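Side-chain contacts in mucus binding protein (PDB 3I57), which probably attaches bacteria to mucus as part of a cell-wall-bound adhesin, of which this chain is one type 2 repeat, also able to bind immunoglobulin: residues A55-D60 with Q67-I72; Q143-L148 with Q173-T178. All coordinates share one frame; numbering follows the deposited sequence.

Interaction 1: residues A55-D60 with Q67-I72. With CA (calcium ion), chain C.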
# COMPACT_ATOMS: atom_id res chain seq x y z
N ALA A 55 11.74 33.36 12.21
CA ALA A 55 12.65 34.20 11.42
C ALA A 55 13.35 35.21 12.30
O ALA A 55 12.69 35.94 13.05
CB ALA A 55 11.86 34.93 10.30
N GLY A 56 14.67 35.26 12.25
CA GLY A 56 15.40 36.33 12.94
C GLY A 56 15.37 36.27 14.46
O GLY A 56 15.70 37.26 15.13
N GLU A 57 14.98 35.12 15.00
CA GLU A 57 15.02 34.84 16.44
C GLU A 57 16.42 35.12 17.01
O GLU A 57 17.42 34.79 16.36
CB GLU A 57 14.66 33.36 16.67
CG GLU A 57 14.41 32.95 18.12
CD GLU A 57 13.01 33.32 18.57
OE1 GLU A 57 12.39 34.17 17.91
OE2 GLU A 57 12.54 32.75 19.58
N LYS A 58 16.48 35.75 18.19
CA LYS A 58 17.72 35.95 18.97
C LYS A 58 17.89 34.97 20.13
O LYS A 58 16.91 34.47 20.69
CB LYS A 58 17.73 37.36 19.60
CG LYS A 58 17.66 38.50 18.61
CD LYS A 58 17.51 39.88 19.32
CE LYS A 58 16.66 39.83 20.58
NZ LYS A 58 16.27 41.21 21.06
N PHE A 59 19.14 34.76 20.54
CA PHE A 59 19.42 34.07 21.79
C PHE A 59 18.87 34.92 22.95
O PHE A 59 19.03 36.14 22.96
CB PHE A 59 20.94 33.85 22.00
CG PHE A 59 21.57 32.86 21.02
CD1 PHE A 59 21.55 31.49 21.29
CD2 PHE A 59 22.17 33.31 19.85
CE1 PHE A 59 22.12 30.58 20.39
CE2 PHE A 59 22.75 32.41 18.96
CZ PHE A 59 22.72 31.05 19.23
N ASP A 60 18.21 34.26 23.91
CA ASP A 60 17.59 34.94 25.07
C ASP A 60 18.58 35.43 26.12
O ASP A 60 19.78 35.35 25.93
CB ASP A 60 16.55 34.06 25.75
CG ASP A 60 17.13 32.80 26.37
OD1 ASP A 60 18.31 32.75 26.79
OD2 ASP A 60 16.36 31.83 26.46
N GLN A 67 16.47 27.36 24.64
CA GLN A 67 15.41 27.62 23.68
C GLN A 67 15.24 26.38 22.81
O GLN A 67 16.23 25.86 22.32
CB GLN A 67 15.78 28.82 22.81
CG GLN A 67 15.68 30.16 23.58
CD GLN A 67 16.43 31.28 22.90
OE1 GLN A 67 15.93 31.92 21.96
NE2 GLN A 67 17.63 31.54 23.37
N PHE A 68 14.01 25.91 22.65
CA PHE A 68 13.72 24.78 21.77
C PHE A 68 12.79 25.19 20.65
O PHE A 68 11.79 25.87 20.90
CB PHE A 68 13.07 23.64 22.58
CG PHE A 68 13.96 23.08 23.67
CD1 PHE A 68 14.66 21.91 23.48
CD2 PHE A 68 14.11 23.75 24.89
CE1 PHE A 68 15.50 21.37 24.50
CE2 PHE A 68 14.94 23.24 25.91
CZ PHE A 68 15.63 22.07 25.72
N TYR A 69 13.07 24.75 19.42
CA TYR A 69 12.16 25.01 18.31
C TYR A 69 12.01 23.75 17.49
O TYR A 69 13.02 23.15 17.11
CB TYR A 69 12.71 26.10 17.41
CG TYR A 69 13.00 27.34 18.17
CD1 TYR A 69 11.97 28.21 18.54
CD2 TYR A 69 14.30 27.63 18.60
CE1 TYR A 69 12.23 29.34 19.27
CE2 TYR A 69 14.56 28.78 19.32
CZ TYR A 69 13.53 29.62 19.66
OH TYR A 69 13.79 30.77 20.38
N THR A 70 10.77 23.37 17.22
CA THR A 70 10.51 22.16 16.41
C THR A 70 10.26 22.48 14.92
O THR A 70 9.78 23.57 14.55
CB THR A 70 9.33 21.35 16.98
OG1 THR A 70 8.16 22.18 17.03
CG2 THR A 70 9.63 20.83 18.40
N VAL A 71 10.67 21.54 14.06
CA VAL A 71 10.35 21.61 12.66
C VAL A 71 9.62 20.30 12.39
O VAL A 71 10.20 19.22 12.51
CB VAL A 71 11.63 21.69 11.74
CG1 VAL A 71 11.23 21.76 10.28
CG2 VAL A 71 12.44 22.95 12.07
N ILE A 72 8.35 20.40 12.06
CA ILE A 72 7.51 19.22 12.11
C ILE A 72 7.15 18.85 10.68
O ILE A 72 6.77 19.71 9.89
CB ILE A 72 6.21 19.46 12.94
CG1 ILE A 72 6.55 19.73 14.41
CG2 ILE A 72 5.28 18.22 12.90
CD1 ILE A 72 5.36 20.24 15.25
CA CA C . 18.87 30.56 27.58
O HOH W 1 20.51 28.68 27.57
O HOH W 2 18.80 29.97 25.28

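Interaction 2: residues Q143-L148 with Q173-T178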
# COMPACT_ATOMS: atom_id res chain seq x y z
N GLN A 143 -15.52 -10.23 -11.17
CA GLN A 143 -15.04 -10.52 -12.51
C GLN A 143 -15.54 -11.88 -12.95
O GLN A 143 -15.58 -12.82 -12.15
CB GLN A 143 -13.50 -10.51 -12.57
CG GLN A 143 -12.85 -9.13 -12.35
CD GLN A 143 -12.98 -8.24 -13.59
OE1 GLN A 143 -14.00 -7.55 -13.78
NE2 GLN A 143 -11.97 -8.25 -14.45
N SER A 144 -15.90 -12.00 -14.23
CA SER A 144 -16.42 -13.28 -14.75
C SER A 144 -15.32 -14.08 -15.47
O SER A 144 -14.45 -13.52 -16.15
CB SER A 144 -17.64 -13.05 -15.65
OG SER A 144 -17.29 -12.15 -16.68
N TYR A 145 -15.35 -15.40 -15.26
CA TYR A 145 -14.39 -16.30 -15.88
C TYR A 145 -14.85 -16.53 -17.29
O TYR A 145 -16.03 -16.39 -17.56
CB TYR A 145 -14.35 -17.64 -15.11
CG TYR A 145 -13.77 -17.46 -13.72
CD1 TYR A 145 -12.39 -17.45 -13.54
CD2 TYR A 145 -14.59 -17.24 -12.62
CE1 TYR A 145 -11.84 -17.26 -12.28
CE2 TYR A 145 -14.03 -17.06 -11.33
CZ TYR A 145 -12.65 -17.07 -11.19
OH TYR A 145 -12.08 -16.88 -9.94
N LYS A 146 -13.91 -16.84 -18.17
CA LYS A 146 -14.25 -17.28 -19.53
C LYS A 146 -15.16 -18.52 -19.39
O LYS A 146 -14.97 -19.32 -18.48
CB LYS A 146 -12.97 -17.67 -20.26
CG LYS A 146 -13.18 -17.90 -21.75
CD LYS A 146 -11.94 -18.54 -22.38
CE LYS A 146 -12.23 -18.89 -23.85
NZ LYS A 146 -12.92 -17.76 -24.55
N ALA A 147 -16.13 -18.67 -20.29
CA ALA A 147 -16.94 -19.89 -20.31
C ALA A 147 -16.13 -21.14 -20.58
O ALA A 147 -15.30 -21.18 -21.50
CB ALA A 147 -18.11 -19.77 -21.32
N LEU A 148 -16.37 -22.18 -19.79
CA LEU A 148 -15.66 -23.44 -19.98
C LEU A 148 -16.63 -24.50 -20.49
O LEU A 148 -17.62 -24.81 -19.84
CB LEU A 148 -15.04 -23.90 -18.66
CG LEU A 148 -14.06 -22.90 -18.06
CD1 LEU A 148 -13.39 -23.47 -16.81
CD2 LEU A 148 -12.99 -22.49 -19.10
N GLN A 173 -9.91 -17.18 -3.12
CA GLN A 173 -9.66 -18.15 -4.19
C GLN A 173 -10.87 -18.21 -5.07
O GLN A 173 -11.97 -17.88 -4.63
CB GLN A 173 -9.38 -19.53 -3.61
CG GLN A 173 -10.57 -20.10 -2.83
CD GLN A 173 -10.14 -21.20 -1.87
OE1 GLN A 173 -9.38 -20.95 -0.93
NE2 GLN A 173 -10.61 -22.44 -2.12
N GLY A 174 -10.66 -18.60 -6.33
CA GLY A 174 -11.76 -18.79 -7.27
C GLY A 174 -12.52 -20.07 -6.96
O GLY A 174 -12.14 -20.80 -6.04
N PRO A 175 -13.60 -20.35 -7.69
CA PRO A 175 -14.44 -21.50 -7.32
C PRO A 175 -13.85 -22.79 -7.83
O PRO A 175 -13.18 -22.80 -8.86
CB PRO A 175 -15.74 -21.24 -8.08
CG PRO A 175 -15.30 -20.50 -9.32
CD PRO A 175 -14.16 -19.59 -8.82
N THR A 176 -14.15 -23.90 -7.16
CA THR A 176 -13.76 -25.21 -7.66
C THR A 176 -15.02 -26.05 -7.65
O THR A 176 -15.71 -26.11 -6.61
CB THR A 176 -12.69 -25.86 -6.77
OG1 THR A 176 -11.46 -25.11 -6.86
CG2 THR A 176 -12.43 -27.28 -7.24
N LEU A 177 -15.37 -26.66 -8.78
CA LEU A 177 -16.66 -27.31 -8.88
C LEU A 177 -16.54 -28.52 -9.76
O LEU A 177 -15.54 -28.67 -10.43
CB LEU A 177 -17.73 -26.35 -9.44
CG LEU A 177 -17.53 -25.83 -10.86
CD1 LEU A 177 -18.36 -26.62 -11.87
CD2 LEU A 177 -17.89 -24.34 -10.95
N THR A 178 -17.52 -29.41 -9.70
CA THR A 178 -17.46 -30.65 -10.45
C THR A 178 -18.67 -30.79 -11.36
O THR A 178 -19.80 -30.63 -10.93
CB THR A 178 -17.46 -31.87 -9.50
OG1 THR A 178 -16.34 -31.78 -8.62
CG2 THR A 178 -17.34 -33.17 -10.33

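Interaction 1: residues A55-D60 with Q67-I72
Glu57 and Tyr69 make the one clearly defined hydrogen bond between these segments: the phenol OH of Tyr69 donates to OE2 of Glu57 over only 2.5 Å, a very short bond. Carboxylate and ring are almost perpendicular, their planes 86° apart. Glu57 sends CG away from its own backbone N and then bends at chi2 (80°), which brings OE2 to the phenol OH, beyond the end of the ring and tilted out of its plane, and leaves CG itself 3.2 Å from Tyr69 OH. Phe53 packs edge-to-face with the tyrosine ring.

The second contact is a stack of flat polar groups. Gln67 runs out extended beyond CG, antiparallel to Asp60, and its amide lies over the Asp60 carboxylate with the planes 25° apart; Gln67 CG is 3.4 Å from Asp60 OD2. The amide is probably modelled the wrong way round; turned over, it may hydrogen-bond the carbonyl of Lys58 and the backbone N of Asp60. Replaced by alanine, Gln67 would probably no longer lay a flat amide on the Asp60 carboxylate, and any bonds to Lys58 O and Asp60 N would go with it.

The same Asp60 carboxylate also binds metal: its OD1 lies 2.4 Å from the calcium ion. Two waters join it, at 2.5 Å and 2.4 Å from the metal, and Gln2 OE1 and the carbonyl oxygens of Asp62 and Asn65 complete the shell. This is a calcium site formed by the loop before strand 67-80 and Gln2 of strand 2-10, at the tip of the ubiquitin-like beta-grasp domain that belongs to the mucin-binding family.

Interaction 2: residues Q143-L148 with Q173-T178
Tyr145 and Gly174 mark the closest approach of the two backbones, and with their CA atoms still 9.3 Å apart the gap is bridged by a side chain, not by strand pairing. That side chain is the Tyr145 ring. With CG set beside the backbone N (chi1 -68°), the ring reaches across from just beyond the end of strand 142-144 to the turn that leads into strand 176-183.

Its hydroxyl end meets the turn first: Tyr145 OH sits 3.3 Å from Gly174 CA. A CB on this glycine would point at the tyrosine and come within 2.4 Å of OH, a clash, so the close fit depends on the missing side chain. Next along, Pro175 comes from the opposite direction and sets its ring against the same end of the tyrosine. Pro175 CD does the touching, 3.6 Å from Tyr145 CE2 and 3.8 Å from CZ, in plain apolar packing that meets the aromatic ring obliquely. The buried phenol OH is satisfied by a hydrogen bond to Ser167 OG, which fixes the direction of the ring's polar end; Pro175 packs on Ser167 too.

Strand 162-168, the one that carries Ser167, also pairs with 143-148, through Arg165 and Tyr145. Further into the all-beta Muc B2-like domain, the tyrosine rests on Leu96 and Glu98 of strand 93-104 and on Ala116 and Val118 of strand 112-127, while Pro175 and Leu177 hydrogen-bond through the backbone to Thr99 of strand 93-104.

Overall arrangement
From the N terminus, the chain first lays down strands 2-10 and 15-24, the helix 35-43 and strand 46-51. Interaction 1 then closes a short loop, with six residues between its segments, as the chain enters strand 67-80. That strand pairs with 112-127, which carries the sheet into the second domain. There interaction 2 closes a longer excursion, 24 residues between its segments, that includes strands 156-158 and 162-168, tying the end of strand 142-144 to the approach to the final strand, 176-183. The two contacts follow in series and neither nest nor cross. Their centres lie about 65 Å apart, on opposite sides of the chain's centre, one in each domain of this elongated repeat.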